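Local coordinates for pheromome Binding Protein (Epiphyas postvittana, PDB 6VQ5) that probably binds hydrophobic odorants such as moth pheromones and carries them, as a member of the insect PBP/GOBP family of odorant-binding proteins, at residues I93-E96 with C97-T100. Residues are numbered along the deposited sequence; the frame is centred on the assembly and turned at random.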
ATOM      1  N   ILE A  93       9.800   4.307   6.738  1.00 87.68           N
ATOM      2  CA  ILE A  93       8.565   5.146   6.719  1.00 84.58           C
ATOM      3  C   ILE A  93       7.334   4.236   6.851  1.00 83.70           C
ATOM      4  O   ILE A  93       6.414   4.606   7.606  1.00 84.61           O
ATOM      5  CB  ILE A  93       8.519   6.059   5.472  1.00 81.62           C
ATOM      6  CG1 ILE A  93       9.314   7.350   5.702  1.00 82.56           C
ATOM      7  CG2 ILE A  93       7.087   6.368   5.054  1.00 77.58           C
ATOM      8  CD1 ILE A  93      10.044   7.844   4.478  1.00 83.49           C
ATOM      9  N   LEU A  94       7.306   3.097   6.159  1.00 84.09           N
ATOM     10  CA  LEU A  94       6.144   2.164   6.187  1.00 83.74           C
ATOM     11  C   LEU A  94       5.983   1.605   7.603  1.00 87.05           C
ATOM     12  O   LEU A  94       4.830   1.516   8.065  1.00 87.17           O
ATOM     13  CB  LEU A  94       6.352   1.044   5.159  1.00 84.96           C
ATOM     14  CG  LEU A  94       5.251  -0.015   5.093  1.00 83.21           C
ATOM     15  CD1 LEU A  94       3.922   0.606   4.688  1.00 79.26           C
ATOM     16  CD2 LEU A  94       5.635  -1.136   4.148  1.00 84.12           C
ATOM     17  N   HIS A  95       7.089   1.254   8.269  1.00 90.01           N
ATOM     18  CA  HIS A  95       7.077   0.693   9.642  1.00 93.54           C
ATOM     19  C   HIS A  95       6.498   1.727  10.603  1.00 92.12           C
ATOM     20  O   HIS A  95       5.700   1.335  11.465  1.00 94.16           O
ATOM     21  CB  HIS A  95       8.476   0.220  10.077  1.00 99.87           C
ATOM     22  CG  HIS A  95       8.481  -0.467  11.405  1.00104.59           C
ATOM     23  ND1 HIS A  95       7.572  -1.467  11.728  1.00105.48           N
ATOM     24  CD2 HIS A  95       9.241  -0.276  12.507  1.00108.72           C
ATOM     25  CE1 HIS A  95       7.785  -1.866  12.967  1.00109.80           C
ATOM     26  NE2 HIS A  95       8.805  -1.151  13.467  1.00111.59           N
ATOM     27  N   GLU A  96       6.885   2.997  10.471  1.00 90.95           N
ATOM     28  CA  GLU A  96       6.472   4.051  11.431  1.00 90.83           C
ATOM     29  C   GLU A  96       4.969   4.294  11.290  1.00 86.85           C
ATOM     30  O   GLU A  96       4.290   4.411  12.320  1.00 87.15           O
ATOM     31  CB  GLU A  96       7.331   5.306  11.278  1.00 92.44           C
ATOM     32  CG  GLU A  96       8.513   5.321  12.243  1.00 98.45           C
ATOM     33  CD  GLU A  96       8.170   5.114  13.719  1.00102.64           C
ATOM     34  OE1 GLU A  96       6.984   5.318  14.083  1.00103.39           O
ATOM     35  OE2 GLU A  96       9.075   4.745  14.507  1.00106.06           O
ATOM     36  N   CYS A  97       4.470   4.316  10.059  1.00 84.56           N
ATOM     37  CA  CYS A  97       3.025   4.379   9.718  1.00 82.53           C
ATOM     38  C   CYS A  97       2.278   3.200  10.358  1.00 86.16           C
ATOM     39  O   CYS A  97       1.216   3.432  10.980  1.00 88.03           O
ATOM     40  CB  CYS A  97       2.850   4.346   8.208  1.00 79.01           C
ATOM     41  SG  CYS A  97       3.342   5.881   7.387  1.00 74.41           S
ATOM     42  N   GLU A  98       2.820   1.987  10.202  1.00 89.39           N
ATOM     43  CA  GLU A  98       2.281   0.724  10.777  1.00 92.13           C
ATOM     44  C   GLU A  98       2.175   0.845  12.306  1.00 95.51           C
ATOM     45  O   GLU A  98       1.114   0.499  12.844  1.00 97.53           O
ATOM     46  CB  GLU A  98       3.148  -0.460  10.358  1.00 94.13           C
ATOM     47  CG  GLU A  98       2.588  -1.795  10.796  1.00 98.11           C
ATOM     48  CD  GLU A  98       3.512  -2.983  10.592  1.00101.42           C
ATOM     49  OE1 GLU A  98       4.752  -2.812  10.645  1.00102.04           O
ATOM     50  OE2 GLU A  98       2.979  -4.077  10.368  1.00104.58           O
ATOM     51  N   LYS A  99       3.218   1.332  12.980  1.00 97.26           N
ATOM     52  CA  LYS A  99       3.182   1.591  14.447  1.00101.68           C
ATOM     53  C   LYS A  99       2.077   2.615  14.761  1.00 99.87           C
ATOM     54  O   LYS A  99       1.242   2.333  15.655  1.00101.56           O
ATOM     55  CB  LYS A  99       4.541   2.075  14.965  1.00104.26           C
ATOM     56  CG  LYS A  99       5.555   0.982  15.262  1.00108.95           C
ATOM     57  CD  LYS A  99       6.954   1.516  15.478  1.00112.11           C
ATOM     58  CE  LYS A  99       7.003   2.678  16.451  1.00113.75           C
ATOM     59  NZ  LYS A  99       8.328   2.798  17.107  1.00116.97           N
ATOM     60  N   THR A 100       2.066   3.756  14.067  1.00 94.81           N
ATOM     61  CA  THR A 100       1.144   4.884  14.349  1.00 94.58           C
ATOM     62  C   THR A 100      -0.301   4.378  14.335  1.00 94.69           C
ATOM     63  O   THR A 100      -1.059   4.773  15.244  1.00 96.32           O
ATOM     64  CB  THR A 100       1.350   6.026  13.348  1.00 92.46           C
ATOM     65  OG1 THR A 100       2.723   6.391  13.472  1.00 96.97           O
ATOM     66  CG2 THR A 100       0.455   7.225  13.577  1.00 91.03           C
TER
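Glu96 O takes two donors from Thr100: the backbone N at 2.9 Å and the side-chain OG1 at 2.8 Å. The two reach it from opposite faces of the carbonyl plane, the hydroxyl standing 38° out of it. With OG1 anti to its carbonyl carbon (chi1 -58°), the hydroxyl folds back over the preceding turn. The three preceding amides, Cys97 N, Glu98 N and Lys99 N, bond to Ile93 O, Leu94 O and His95 O at 2.9 to 3.1 Å, an unbroken i to i+4 series. These bonds belong to the last two turns of helix 84-100 in the disulfide-linked helical fold of the PBP/GOBP family.

Side chains add i to i+3 pairs. Lys99 NZ forms a weakly bonded salt bridge with Glu96 OE2 at 3.3 Å, the carboxylate brought there by a bend at chi2. His95 ND1 points at Glu98 OE1, which lies in the ring plane; at 3.3 Å the bond is weak, and the carboxylate is turned 78° from the ring. Glu98 OE2 has a partner elsewhere, the backbone N of Ile68, so this glutamate ties the helix to the loop holding Lys67 and Ile68, just before helix 70-79. Lys99 lays its aliphatic chain over one face of the imidazole, an off-centre i to i+4 CH-pi contact with CD 4.2 Å from the ring centroid.

Cys97 is buried, its SG bonded to Cys117 SG, which ties these turns to helix 107-121. Ile93 CG2 packs loosely on that sulfur at 4.4 Å. Beyond it, Ile93 and Leu94 rest on Phe118, with Ile114 touching Leu94 and Leu125 touching Ile93.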